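Local coordinates for protein polyguluronate lyase (Corynebacterium sp., PDB 1UAI) that probably cleaves poly(alpha-L-guluronate) blocks of alginate by beta-elimination, as a lyase with a jelly-roll beta-sandwich fold, at residues T19-S24 / P71-R76; H95-R100 / N188-G193; H112-Q117 / Y195-C200. All blocks are in the same frame, centred on the assembly; numbering follows the deposited sequence.

Contact 1. Residues T19-S24 / P71-R76; sequences TLPIGS and PRSELR
Glu74 O takes two donors at once: Thr19 N at 3.0 Å, and a water that also donates to Thr19 OG1. The return bond, from Glu74 N to Thr19 O, measures 2.9 Å; the two reciprocal bonds make Thr19 and Glu74 an antiparallel hydrogen-bonded pair in one sheet of the jelly-roll sandwich. Their side chains rise on the same face as that of Arg72. Thr19 CG2, placed anti to its own N, lies 4.1 Å from Arg72 CG, and the two side chains pass at a slant. Thr19 OG1 has a further partner in Glu30. Arg72 bends at chi3 (78°), which brings its guanidinium edge-on to Glu74; NH1 meets OE1 at 2.9 Å only 3° out of the guanidinium plane. Lys191 makes a second salt bridge to the same oxygen, a pairing that probably holds the carboxylate in place. Leu20 and Ser73 turn to the other face, where Ser73 OG bonds to the carbonyl of Trp44. Beyond Leu20 the direct ladder stops: Pro21 has no N-H to offer Arg72 O and instead brings CD to within 3.2 Å of that oxygen as the chain turns a corner. A second water spans the resulting gap in the ladder, donating to Leu20 O at 2.8 Å and accepting from Arg72 N at 3.0 Å.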
ATOM      1  N   THR A  19      -0.401  -7.224  -6.480  1.00  5.26           N
ATOM      2  CA  THR A  19       0.304  -8.384  -5.943  1.00  5.82           C
ATOM      3  C   THR A  19      -0.609  -8.880  -4.829  1.00  5.01           C
ATOM      4  O   THR A  19      -1.076  -8.087  -4.005  1.00  5.95           O
ATOM      5  CB  THR A  19       1.674  -8.007  -5.360  1.00  6.53           C
ATOM      6  OG1 THR A  19       2.470  -7.388  -6.377  1.00  8.58           O
ATOM      7  CG2 THR A  19       2.393  -9.249  -4.836  1.00  7.81           C
ATOM      8  N   LEU A  20      -0.849 -10.186  -4.807  1.00  5.45           N
ATOM      9  CA  LEU A  20      -1.768 -10.798  -3.857  1.00  5.28           C
ATOM     10  C   LEU A  20      -1.125 -11.670  -2.784  1.00  5.12           C
ATOM     11  O   LEU A  20       0.068 -11.970  -2.842  1.00  5.46           O
ATOM     12  CB  LEU A  20      -2.782 -11.631  -4.644  1.00  6.28           C
ATOM     13  CG  LEU A  20      -3.512 -10.869  -5.753  1.00  5.71           C
ATOM     14  CD1 LEU A  20      -4.148 -11.849  -6.725  1.00  6.96           C
ATOM     15  CD2 LEU A  20      -4.555  -9.948  -5.138  1.00  7.27           C
ATOM     16  N   PRO A  21      -1.918 -12.077  -1.777  1.00  4.83           N
ATOM     17  CA  PRO A  21      -1.440 -12.925  -0.684  1.00  5.51           C
ATOM     18  C   PRO A  21      -1.758 -14.401  -0.930  1.00  6.23           C
ATOM     19  O   PRO A  21      -1.728 -15.218  -0.007  1.00  7.11           O
ATOM     20  CB  PRO A  21      -2.176 -12.366   0.522  1.00  5.77           C
ATOM     21  CG  PRO A  21      -3.512 -12.044  -0.052  1.00  5.27           C
ATOM     22  CD  PRO A  21      -3.186 -11.419  -1.401  1.00  5.15           C
ATOM     23  N   ILE A  22      -2.083 -14.726  -2.179  1.00  7.25           N
ATOM     24  CA  ILE A  22      -2.378 -16.096  -2.576  1.00  8.08           C
ATOM     25  C   ILE A  22      -1.440 -16.460  -3.720  1.00  7.86           C
ATOM     26  O   ILE A  22      -0.767 -15.591  -4.278  1.00  9.18           O
ATOM     27  CB  ILE A  22      -3.848 -16.267  -3.041  1.00  9.40           C
ATOM     28  CG1 ILE A  22      -4.157 -15.311  -4.196  1.00 10.47           C
ATOM     29  CG2 ILE A  22      -4.792 -16.024  -1.873  1.00 11.93           C
ATOM     30  CD1 ILE A  22      -5.560 -15.465  -4.758  1.00 12.45           C
ATOM     31  N   GLY A  23      -1.400 -17.746  -4.057  1.00  8.06           N
ATOM     32  CA  GLY A  23      -0.539 -18.220  -5.124  1.00  9.68           C
ATOM     33  C   GLY A  23       0.172 -19.488  -4.697  1.00 10.57           C
ATOM     34  O   GLY A  23      -0.081 -20.013  -3.611  1.00 10.80           O
ATOM     35  N   SER A  24       1.057 -19.992  -5.551  1.00 11.83           N
ATOM     36  CA  SER A  24       1.800 -21.198  -5.227  1.00 12.81           C
ATOM     37  C   SER A  24       2.902 -20.858  -4.232  1.00 14.02           C
ATOM     38  O   SER A  24       3.219 -19.688  -4.017  1.00 13.02           O
ATOM     39  CB  SER A  24       2.391 -21.823  -6.496  1.00 13.21           C
ATOM     40  OG  SER A  24       3.165 -20.889  -7.225  1.00 12.48           O
ATOM     41  N   PRO A  71       3.248 -10.884   3.899  1.00  6.10           N
ATOM     42  CA  PRO A  71       2.208 -10.963   2.869  1.00  6.53           C
ATOM     43  C   PRO A  71       1.565  -9.624   2.534  1.00  6.11           C
ATOM     44  O   PRO A  71       1.531  -8.710   3.362  1.00  6.47           O
ATOM     45  CB  PRO A  71       1.214 -11.941   3.476  1.00  8.28           C
ATOM     46  CG  PRO A  71       1.244 -11.552   4.917  1.00  7.19           C
ATOM     47  CD  PRO A  71       2.733 -11.365   5.195  1.00  6.96           C
ATOM     48  N   ARG A  72       1.028  -9.524   1.324  1.00  5.63           N
ATOM     49  CA  ARG A  72       0.402  -8.285   0.895  1.00  5.03           C
ATOM     50  C   ARG A  72      -0.659  -8.480  -0.173  1.00  4.51           C
ATOM     51  O   ARG A  72      -0.692  -9.493  -0.869  1.00  5.43           O
ATOM     52  CB  ARG A  72       1.465  -7.348   0.314  1.00  6.39           C
ATOM     53  CG  ARG A  72       1.852  -7.685  -1.132  1.00  6.62           C
ATOM     54  CD  ARG A  72       3.052  -6.883  -1.589  1.00  7.71           C
ATOM     55  NE  ARG A  72       4.303  -7.430  -1.072  1.00  7.26           N
ATOM     56  CZ  ARG A  72       5.319  -6.691  -0.640  1.00  7.43           C
ATOM     57  NH1 ARG A  72       5.233  -5.367  -0.647  1.00  8.11           N
ATOM     58  NH2 ARG A  72       6.434  -7.276  -0.226  1.00  8.93           N
ATOM     59  N   SER A  73      -1.534  -7.484  -0.261  1.00  5.08           N
ATOM     60  CA  SER A  73      -2.541  -7.371  -1.313  1.00  4.02           C
ATOM     61  C   SER A  73      -2.288  -5.891  -1.546  1.00  4.44           C
ATOM     62  O   SER A  73      -2.786  -5.041  -0.808  1.00  4.31           O
ATOM     63  CB  SER A  73      -3.965  -7.590  -0.829  1.00  5.10           C
ATOM     64  OG  SER A  73      -4.824  -7.466  -1.951  1.00  5.67           O
ATOM     65  N   GLU A  74      -1.506  -5.583  -2.569  1.00  4.52           N
ATOM     66  CA  GLU A  74      -1.083  -4.209  -2.766  1.00  5.74           C
ATOM     67  C   GLU A  74      -0.826  -3.844  -4.220  1.00  4.65           C
ATOM     68  O   GLU A  74      -0.333  -4.664  -4.998  1.00  6.04           O
ATOM     69  CB  GLU A  74       0.197  -4.030  -1.929  1.00  7.61           C
ATOM     70  CG  GLU A  74       0.881  -2.675  -1.928  1.00  7.40           C
ATOM     71  CD  GLU A  74       2.174  -2.698  -1.115  1.00  6.95           C
ATOM     72  OE1 GLU A  74       3.005  -3.609  -1.333  1.00  7.07           O
ATOM     73  OE2 GLU A  74       2.372  -1.807  -0.259  1.00  7.80           O
ATOM     74  N   LEU A  75      -1.156  -2.605  -4.573  1.00  4.45           N
ATOM     75  CA  LEU A  75      -0.945  -2.101  -5.924  1.00  4.84           C
ATOM     76  C   LEU A  75       0.493  -1.609  -6.077  1.00  4.24           C
ATOM     77  O   LEU A  75       1.068  -1.030  -5.149  1.00  5.39           O
ATOM     78  CB  LEU A  75      -1.909  -0.949  -6.215  1.00  5.06           C
ATOM     79  CG  LEU A  75      -3.401  -1.268  -6.116  1.00  5.10           C
ATOM     80  CD1 LEU A  75      -4.207   0.020  -6.233  1.00  5.80           C
ATOM     81  CD2 LEU A  75      -3.797  -2.255  -7.202  1.00  6.63           C
ATOM     82  N   ARG A  76       1.056  -1.845  -7.256  1.00  4.08           N
ATOM     83  CA  ARG A  76       2.421  -1.451  -7.591  1.00  4.62           C
ATOM     84  C   ARG A  76       2.326  -0.548  -8.820  1.00  4.49           C
ATOM     85  O   ARG A  76       1.748  -0.931  -9.839  1.00  4.31           O
ATOM     86  CB  ARG A  76       3.240  -2.707  -7.894  1.00  5.58           C
ATOM     87  CG  ARG A  76       4.744  -2.519  -7.954  1.00  6.39           C
ATOM     88  CD  ARG A  76       5.236  -1.918  -9.262  1.00  7.02           C
ATOM     89  NE  ARG A  76       6.671  -2.152  -9.399  1.00  6.81           N
ATOM     90  CZ  ARG A  76       7.532  -1.295  -9.936  1.00  6.32           C
ATOM     91  NH1 ARG A  76       8.818  -1.613 -10.004  1.00  7.28           N
ATOM     92  NH2 ARG A  76       7.114  -0.124 -10.400  1.00  6.14           N
TER
HETATM   93  O   HOH W   1       2.567  -4.885  -5.261  1.00 11.86           O
HETATM   94  O   HOH W   2       1.987 -11.486  -0.805  1.00  6.49           O

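Contact 2. Residues H95-R100 / N188-G193; sequences HTMVFR and NYFKAG
Met97 CB sits almost exactly above the centre of the Phe190 ring, 3.5 Å from the centroid and 3° off the ring normal, a CH-pi contact. Around this point the packing is close. Met97 CG is anti to its backbone N (chi1 174°), which carries the chain along the ring toward the Phe190 backbone; SD reaches 3.7 Å from Phe190 CB and lies obliquely to the ring, 4.7 Å from the centroid, a Met-aromatic contact. A bend at chi3 then sets Met97 CE 3.5 Å from Lys191 O. At the ring's far end, CZ approaches His95 O edge-on at 3.9 Å. The two segments loosen farther along, where Phe99 and Ala192 do not meet closely; Phe99 instead packs on Phe128 and Ala116. On the outer sides, Thr96 and Val98 point away from the interface and are partly exposed, as is Tyr189 on the other strand. No hydrogen bond crosses: the strands, nearly parallel (7°), belong to the facing sheets of the sandwich, and side chains alone bridge the 8.7 Å between their axes. Strand 158-165 and strand 211-223 flank 95-105, supplying Phe162, Leu219 and Val221 to the same core, while Ile118 of strand 112-119 packs against Phe190.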
ATOM      1  N   HIS A  95       6.815  14.364  -8.523  1.00  5.64           N
ATOM      2  CA  HIS A  95       6.085  13.107  -8.451  1.00  5.10           C
ATOM      3  C   HIS A  95       5.164  13.081  -7.254  1.00  4.61           C
ATOM      4  O   HIS A  95       5.607  13.172  -6.109  1.00  4.93           O
ATOM      5  CB  HIS A  95       7.116  11.992  -8.426  1.00  6.26           C
ATOM      6  CG  HIS A  95       8.154  12.162  -9.489  1.00  6.91           C
ATOM      7  ND1 HIS A  95       9.348  12.818  -9.277  1.00  8.85           N
ATOM      8  CD2 HIS A  95       8.106  11.891 -10.813  1.00  6.55           C
ATOM      9  CE1 HIS A  95       9.986  12.946 -10.427  1.00  6.63           C
ATOM     10  NE2 HIS A  95       9.252  12.393 -11.375  1.00  8.47           N
ATOM     11  N   THR A  96       3.875  12.933  -7.535  1.00  4.37           N
ATOM     12  CA  THR A  96       2.860  12.986  -6.502  1.00  4.75           C
ATOM     13  C   THR A  96       1.906  11.808  -6.442  1.00  4.71           C
ATOM     14  O   THR A  96       1.491  11.282  -7.472  1.00  4.55           O
ATOM     15  CB  THR A  96       1.976  14.246  -6.709  1.00  5.08           C
ATOM     16  OG1 THR A  96       2.809  15.403  -6.847  1.00  5.76           O
ATOM     17  CG2 THR A  96       1.013  14.442  -5.551  1.00  6.36           C
ATOM     18  N   MET A  97       1.579  11.387  -5.223  1.00  4.67           N
ATOM     19  CA  MET A  97       0.556  10.372  -5.033  1.00  4.65           C
ATOM     20  C   MET A  97      -0.351  10.887  -3.933  1.00  4.94           C
ATOM     21  O   MET A  97       0.104  11.209  -2.831  1.00  5.01           O
ATOM     22  CB  MET A  97       1.080   8.993  -4.617  1.00  4.95           C
ATOM     23  CG  MET A  97      -0.102   8.054  -4.295  1.00  5.86           C
ATOM     24  SD  MET A  97       0.213   6.285  -4.162  1.00  5.29           S
ATOM     25  CE  MET A  97       1.225   6.247  -2.685  1.00  5.15           C
ATOM     26  N   VAL A  98      -1.631  11.009  -4.261  1.00  4.54           N
ATOM     27  CA  VAL A  98      -2.638  11.425  -3.301  1.00  5.74           C
ATOM     28  C   VAL A  98      -3.541  10.215  -3.144  1.00  5.44           C
ATOM     29  O   VAL A  98      -3.980   9.627  -4.135  1.00  6.34           O
ATOM     30  CB  VAL A  98      -3.495  12.599  -3.812  1.00  8.04           C
ATOM     31  CG1 VAL A  98      -4.595  12.915  -2.803  1.00 10.26           C
ATOM     32  CG2 VAL A  98      -2.623  13.817  -4.046  1.00 10.07           C
ATOM     33  N   PHE A  99      -3.808   9.832  -1.906  1.00  6.01           N
ATOM     34  CA  PHE A  99      -4.665   8.687  -1.668  1.00  6.04           C
ATOM     35  C   PHE A  99      -5.530   8.905  -0.442  1.00  5.70           C
ATOM     36  O   PHE A  99      -5.193   9.695   0.440  1.00  6.22           O
ATOM     37  CB  PHE A  99      -3.815   7.419  -1.491  1.00  7.39           C
ATOM     38  CG  PHE A  99      -2.934   7.437  -0.269  1.00  6.19           C
ATOM     39  CD1 PHE A  99      -3.397   6.946   0.951  1.00  6.97           C
ATOM     40  CD2 PHE A  99      -1.646   7.963  -0.331  1.00  6.59           C
ATOM     41  CE1 PHE A  99      -2.591   6.981   2.086  1.00  6.83           C
ATOM     42  CE2 PHE A  99      -0.835   8.003   0.797  1.00  6.78           C
ATOM     43  CZ  PHE A  99      -1.306   7.513   2.008  1.00  6.49           C
ATOM     44  N   ARG A 100      -6.671   8.231  -0.418  1.00  5.41           N
ATOM     45  CA  ARG A 100      -7.569   8.292   0.723  1.00  5.22           C
ATOM     46  C   ARG A 100      -7.798   6.847   1.101  1.00  4.76           C
ATOM     47  O   ARG A 100      -8.223   6.043   0.272  1.00  5.47           O
ATOM     48  CB  ARG A 100      -8.894   8.959   0.364  1.00  7.43           C
ATOM     49  CG  ARG A 100      -8.769  10.454   0.175  1.00  9.59           C
ATOM     50  CD  ARG A 100     -10.102  11.103  -0.123  1.00 12.70           C
ATOM     51  NE  ARG A 100      -9.919  12.491  -0.531  1.00 15.92           N
ATOM     52  CZ  ARG A 100     -10.896  13.277  -0.968  1.00 15.88           C
ATOM     53  NH1 ARG A 100     -12.135  12.809  -1.053  1.00 18.39           N
ATOM     54  NH2 ARG A 100     -10.632  14.524  -1.328  1.00 17.70           N
ATOM     55  N   ASN A 188      12.427   5.127  -8.200  1.00  5.72           N
ATOM     56  CA  ASN A 188      11.325   5.162  -7.243  1.00  5.85           C
ATOM     57  C   ASN A 188       9.988   4.826  -7.887  1.00  5.35           C
ATOM     58  O   ASN A 188       9.806   4.996  -9.091  1.00  5.77           O
ATOM     59  CB  ASN A 188      11.212   6.553  -6.623  1.00  5.94           C
ATOM     60  CG  ASN A 188      12.471   6.978  -5.919  1.00  6.29           C
ATOM     61  OD1 ASN A 188      12.791   6.472  -4.845  1.00  6.90           O
ATOM     62  ND2 ASN A 188      13.202   7.911  -6.522  1.00  6.98           N
ATOM     63  N   TYR A 189       9.056   4.350  -7.066  1.00  4.77           N
ATOM     64  CA  TYR A 189       7.709   4.036  -7.514  1.00  5.11           C
ATOM     65  C   TYR A 189       6.780   3.995  -6.310  1.00  3.96           C
ATOM     66  O   TYR A 189       7.220   3.805  -5.172  1.00  4.81           O
ATOM     67  CB  TYR A 189       7.677   2.714  -8.300  1.00  6.29           C
ATOM     68  CG  TYR A 189       8.095   1.475  -7.542  1.00  6.01           C
ATOM     69  CD1 TYR A 189       7.158   0.705  -6.853  1.00  7.24           C
ATOM     70  CD2 TYR A 189       9.423   1.050  -7.547  1.00  7.27           C
ATOM     71  CE1 TYR A 189       7.533  -0.460  -6.193  1.00  8.77           C
ATOM     72  CE2 TYR A 189       9.808  -0.115  -6.887  1.00  8.81           C
ATOM     73  CZ  TYR A 189       8.857  -0.864  -6.214  1.00  8.60           C
ATOM     74  OH  TYR A 189       9.221  -2.025  -5.568  1.00 11.26           O
ATOM     75  N   PHE A 190       5.495   4.203  -6.566  1.00  4.14           N
ATOM     76  CA  PHE A 190       4.487   4.214  -5.514  1.00  3.93           C
ATOM     77  C   PHE A 190       3.795   2.865  -5.341  1.00  3.77           C
ATOM     78  O   PHE A 190       3.733   2.051  -6.271  1.00  4.29           O
ATOM     79  CB  PHE A 190       3.404   5.256  -5.826  1.00  4.74           C
ATOM     80  CG  PHE A 190       3.885   6.683  -5.804  1.00  4.20           C
ATOM     81  CD1 PHE A 190       4.403   7.247  -4.642  1.00  4.62           C
ATOM     82  CD2 PHE A 190       3.766   7.483  -6.939  1.00  5.02           C
ATOM     83  CE1 PHE A 190       4.790   8.589  -4.609  1.00  4.30           C
ATOM     84  CE2 PHE A 190       4.148   8.822  -6.917  1.00  5.31           C
ATOM     85  CZ  PHE A 190       4.660   9.376  -5.748  1.00  5.20           C
ATOM     86  N   LYS A 191       3.274   2.648  -4.136  1.00  4.38           N
ATOM     87  CA  LYS A 191       2.512   1.446  -3.807  1.00  4.28           C
ATOM     88  C   LYS A 191       1.403   1.855  -2.843  1.00  4.97           C
ATOM     89  O   LYS A 191       1.550   2.821  -2.093  1.00  4.33           O
ATOM     90  CB  LYS A 191       3.370   0.377  -3.122  1.00  4.60           C
ATOM     91  CG  LYS A 191       4.649   0.007  -3.847  1.00  5.84           C
ATOM     92  CD  LYS A 191       5.150  -1.361  -3.409  1.00  6.74           C
ATOM     93  CE  LYS A 191       4.315  -2.464  -4.044  1.00  8.08           C
ATOM     94  NZ  LYS A 191       4.659  -3.815  -3.523  1.00  8.60           N
ATOM     95  N   ALA A 192       0.294   1.123  -2.868  1.00  4.16           N
ATOM     96  CA  ALA A 192      -0.832   1.392  -1.979  1.00  4.42           C
ATOM     97  C   ALA A 192      -1.660   0.124  -1.827  1.00  4.09           C
ATOM     98  O   ALA A 192      -1.889  -0.590  -2.800  1.00  4.63           O
ATOM     99  CB  ALA A 192      -1.693   2.520  -2.533  1.00  6.03           C
ATOM    100  N   GLY A 193      -2.099  -0.150  -0.601  1.00  4.83           N
ATOM    101  CA  GLY A 193      -2.888  -1.340  -0.338  1.00  4.17           C
ATOM    102  C   GLY A 193      -2.673  -1.826   1.082  1.00  4.47           C
ATOM    103  O   GLY A 193      -2.520  -1.017   1.998  1.00  6.58           O
TER

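Contact 3. Residues H112-Q117 / Y195-C200; sequences HLVGAQ and YTQANC
Val114 and Tyr195 stand beside each other on one face of the sheet, as an antiparallel hydrogen-bonded pair, with Val114 CB 3.9 Å from Tyr195 CB. Two backbone bonds set that spacing: Val114 N to Tyr195 O at 2.9 Å and Tyr195 N to Val114 O at 3.0 Å. Tyr195 CG is anti to the backbone N (chi1 -177°), and the ring runs outward with its CD2 side turned to the end of the Gln117 amide. The Gln117 amide is turned only 14° from the ring plane, though its side chain crosses that of Tyr195 at a slant. Gln197 folds back at chi2 (-56°), which points one end of its amide down at the centre of a Tyr195 ring face, the amide standing on edge; its CG also touches Val114 CG2 at 3.8 Å. The Tyr195 ring has a cation-pi partner too, Arg72. On the opposite face Leu113 and Thr196 cross in a non-hydrogen-bonded pair. Leu113 CD1 comes 3.7 Å from Thr196 OG1, whose own hydrogen-bond partner is the carbonyl of Ala58, and the leucine packs against Phe103 inside the sandwich. At the end of the ladder, His112 and Gln197 meet CB to CB at 3.6 Å before the imidazole leads away. Just past the last bridge, where strand 194-196 has ended, Gln197 N still reaches His112 O at 3.0 Å, but from above the carbonyl plane. Lys110 bonds to both His112 ND1 and Gln197 O, tying the two ends together. Gln197 is the centre of an inverse gamma turn, in which Ala198 N makes a weak bond to Thr196 O. Neighbouring antiparallel strands, one leaving the sheet through a turn into a disulfide-bearing loop (Cys200 with Cys206), belong to the jelly-roll sandwich of this alginate lyase family.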
ATOM      1  N   HIS A 112       0.754  -4.576  13.159  1.00  5.47           N
ATOM      2  CA  HIS A 112       1.465  -3.676  12.258  1.00  5.16           C
ATOM      3  C   HIS A 112       0.996  -3.842  10.815  1.00  4.68           C
ATOM      4  O   HIS A 112       0.928  -4.957  10.297  1.00  5.34           O
ATOM      5  CB  HIS A 112       2.965  -3.952  12.350  1.00  5.82           C
ATOM      6  CG  HIS A 112       3.534  -3.789  13.728  1.00  6.26           C
ATOM      7  ND1 HIS A 112       4.855  -4.054  14.016  1.00  7.78           N
ATOM      8  CD2 HIS A 112       2.971  -3.377  14.889  1.00  6.68           C
ATOM      9  CE1 HIS A 112       5.083  -3.812  15.295  1.00  6.99           C
ATOM     10  NE2 HIS A 112       3.956  -3.399  15.847  1.00  7.16           N
ATOM     11  N   LEU A 113       0.721  -2.720  10.155  1.00  4.46           N
ATOM     12  CA  LEU A 113       0.207  -2.742   8.793  1.00  4.05           C
ATOM     13  C   LEU A 113       0.630  -1.502   8.004  1.00  4.18           C
ATOM     14  O   LEU A 113       0.527  -0.380   8.499  1.00  4.85           O
ATOM     15  CB  LEU A 113      -1.321  -2.833   8.868  1.00  5.14           C
ATOM     16  CG  LEU A 113      -2.177  -2.787   7.605  1.00  4.65           C
ATOM     17  CD1 LEU A 113      -1.788  -3.905   6.654  1.00  5.37           C
ATOM     18  CD2 LEU A 113      -3.641  -2.905   8.003  1.00  5.35           C
ATOM     19  N   VAL A 114       1.098  -1.711   6.776  1.00  3.97           N
ATOM     20  CA  VAL A 114       1.540  -0.617   5.908  1.00  5.09           C
ATOM     21  C   VAL A 114       0.484  -0.372   4.821  1.00  4.39           C
ATOM     22  O   VAL A 114       0.051  -1.311   4.145  1.00  5.30           O
ATOM     23  CB  VAL A 114       2.914  -0.960   5.280  1.00  4.54           C
ATOM     24  CG1 VAL A 114       3.267   0.031   4.188  1.00  4.83           C
ATOM     25  CG2 VAL A 114       3.980  -0.950   6.367  1.00  5.98           C
ATOM     26  N   GLY A 115       0.077   0.887   4.654  1.00  3.78           N
ATOM     27  CA  GLY A 115      -0.965   1.213   3.689  1.00  4.21           C
ATOM     28  C   GLY A 115      -0.604   1.993   2.437  1.00  3.66           C
ATOM     29  O   GLY A 115      -1.431   2.125   1.534  1.00  4.25           O
ATOM     30  N   ALA A 116       0.607   2.529   2.382  1.00  3.97           N
ATOM     31  CA  ALA A 116       1.056   3.266   1.210  1.00  4.45           C
ATOM     32  C   ALA A 116       2.552   3.448   1.314  1.00  4.45           C
ATOM     33  O   ALA A 116       3.097   3.531   2.418  1.00  4.63           O
ATOM     34  CB  ALA A 116       0.368   4.623   1.130  1.00  5.63           C
ATOM     35  N   GLN A 117       3.230   3.506   0.177  1.00  4.09           N
ATOM     36  CA  GLN A 117       4.664   3.698   0.226  1.00  6.09           C
ATOM     37  C   GLN A 117       5.322   4.225  -1.028  1.00  4.38           C
ATOM     38  O   GLN A 117       4.708   4.335  -2.094  1.00  4.47           O
ATOM     39  CB  GLN A 117       5.375   2.393   0.641  1.00 13.04           C
ATOM     40  CG  GLN A 117       4.733   1.078   0.176  1.00 14.15           C
ATOM     41  CD  GLN A 117       5.623  -0.152   0.411  1.00 12.27           C
ATOM     42  OE1 GLN A 117       5.158  -1.292   0.340  1.00 13.24           O
ATOM     43  NE2 GLN A 117       6.904   0.079   0.673  1.00 12.50           N
ATOM     44  N   TYR A 195      -0.161  -4.122   3.258  1.00  4.75           N
ATOM     45  CA  TYR A 195       1.090  -4.863   3.379  1.00  4.64           C
ATOM     46  C   TYR A 195       1.200  -5.175   4.872  1.00  4.55           C
ATOM     47  O   TYR A 195       1.641  -4.351   5.672  1.00  5.08           O
ATOM     48  CB  TYR A 195       2.243  -3.990   2.876  1.00  5.59           C
ATOM     49  CG  TYR A 195       3.612  -4.629   2.875  1.00  5.08           C
ATOM     50  CD1 TYR A 195       3.775  -6.015   2.856  1.00  6.02           C
ATOM     51  CD2 TYR A 195       4.755  -3.832   2.847  1.00  6.30           C
ATOM     52  CE1 TYR A 195       5.049  -6.588   2.810  1.00  6.57           C
ATOM     53  CE2 TYR A 195       6.025  -4.392   2.798  1.00  7.77           C
ATOM     54  CZ  TYR A 195       6.166  -5.767   2.779  1.00  7.93           C
ATOM     55  OH  TYR A 195       7.425  -6.319   2.720  1.00  9.57           O
ATOM     56  N   THR A 196       0.753  -6.373   5.234  1.00  5.30           N
ATOM     57  CA  THR A 196       0.716  -6.820   6.619  1.00  4.90           C
ATOM     58  C   THR A 196       2.084  -7.178   7.177  1.00  4.94           C
ATOM     59  O   THR A 196       2.736  -8.108   6.708  1.00  5.87           O
ATOM     60  CB  THR A 196      -0.259  -8.002   6.736  1.00  5.58           C
ATOM     61  OG1 THR A 196      -1.549  -7.573   6.277  1.00  5.55           O
ATOM     62  CG2 THR A 196      -0.366  -8.493   8.176  1.00  6.90           C
ATOM     63  N   GLN A 197       2.504  -6.434   8.196  1.00  5.55           N
ATOM     64  CA  GLN A 197       3.808  -6.631   8.810  1.00  5.64           C
ATOM     65  C   GLN A 197       3.821  -7.682   9.911  1.00  5.49           C
ATOM     66  O   GLN A 197       4.267  -7.434  11.033  1.00  6.45           O
ATOM     67  CB  GLN A 197       4.329  -5.298   9.348  1.00  5.81           C
ATOM     68  CG  GLN A 197       4.371  -4.184   8.304  1.00  6.86           C
ATOM     69  CD  GLN A 197       5.176  -4.559   7.078  1.00  8.21           C
ATOM     70  OE1 GLN A 197       4.631  -4.712   5.983  1.00  9.76           O
ATOM     71  NE2 GLN A 197       6.481  -4.714   7.253  1.00  9.48           N
ATOM     72  N   ALA A 198       3.322  -8.865   9.574  1.00  6.86           N
ATOM     73  CA  ALA A 198       3.290  -9.978  10.506  1.00  7.24           C
ATOM     74  C   ALA A 198       3.056 -11.256   9.720  1.00  6.69           C
ATOM     75  O   ALA A 198       2.385 -11.243   8.687  1.00  6.83           O
ATOM     76  CB  ALA A 198       2.176  -9.781  11.532  1.00  8.47           C
ATOM     77  N   ASN A 199       3.649 -12.348  10.186  1.00  6.40           N
ATOM     78  CA  ASN A 199       3.455 -13.643   9.553  1.00  6.27           C
ATOM     79  C   ASN A 199       3.318 -14.673  10.666  1.00  6.02           C
ATOM     80  O   ASN A 199       3.234 -14.312  11.842  1.00  6.45           O
ATOM     81  CB  ASN A 199       4.604 -13.990   8.592  1.00  7.80           C
ATOM     82  CG  ASN A 199       5.960 -13.929   9.248  1.00  7.67           C
ATOM     83  OD1 ASN A 199       6.122 -14.325  10.396  1.00  7.98           O
ATOM     84  ND2 ASN A 199       6.955 -13.451   8.508  1.00  9.94           N
ATOM     85  N   CYS A 200       3.289 -15.950  10.316  1.00  6.43           N
ATOM     86  CA  CYS A 200       3.110 -16.975  11.333  1.00  7.13           C
ATOM     87  C   CYS A 200       4.265 -17.160  12.312  1.00  7.23           C
ATOM     88  O   CYS A 200       4.127 -17.869  13.309  1.00  7.80           O
ATOM     89  CB  CYS A 200       2.729 -18.292  10.657  1.00  8.19           C
ATOM     90  SG  CYS A 200       1.083 -18.141   9.885  1.00  8.67           S
TER

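Overall arrangement
Contacts 1 and 3 are pairings within one sheet, their centres about 12 Å apart; contact 2 joins that sheet to the opposite one, its centre about 17 Å from contact 1 and 16 Å from contact 3. Segment 188-193 is the common neighbour: Lys191 NZ reaches Glu74 OE1 at 2.8 Å, and Lys191 O lies 2.9 Å from Gln117 N, a probable hydrogen bond. Contacts 1 and 3 meet directly through Pro71 O and Thr196 N, 3.1 Å apart. Contacts 2 and 3 interleave along the chain. Arg72, Glu74, Gln117, Lys191 and Tyr195 thus gather on one face, consistent with the substrate cleft of related lyases, while Phe190 and Met97 fill the core behind it.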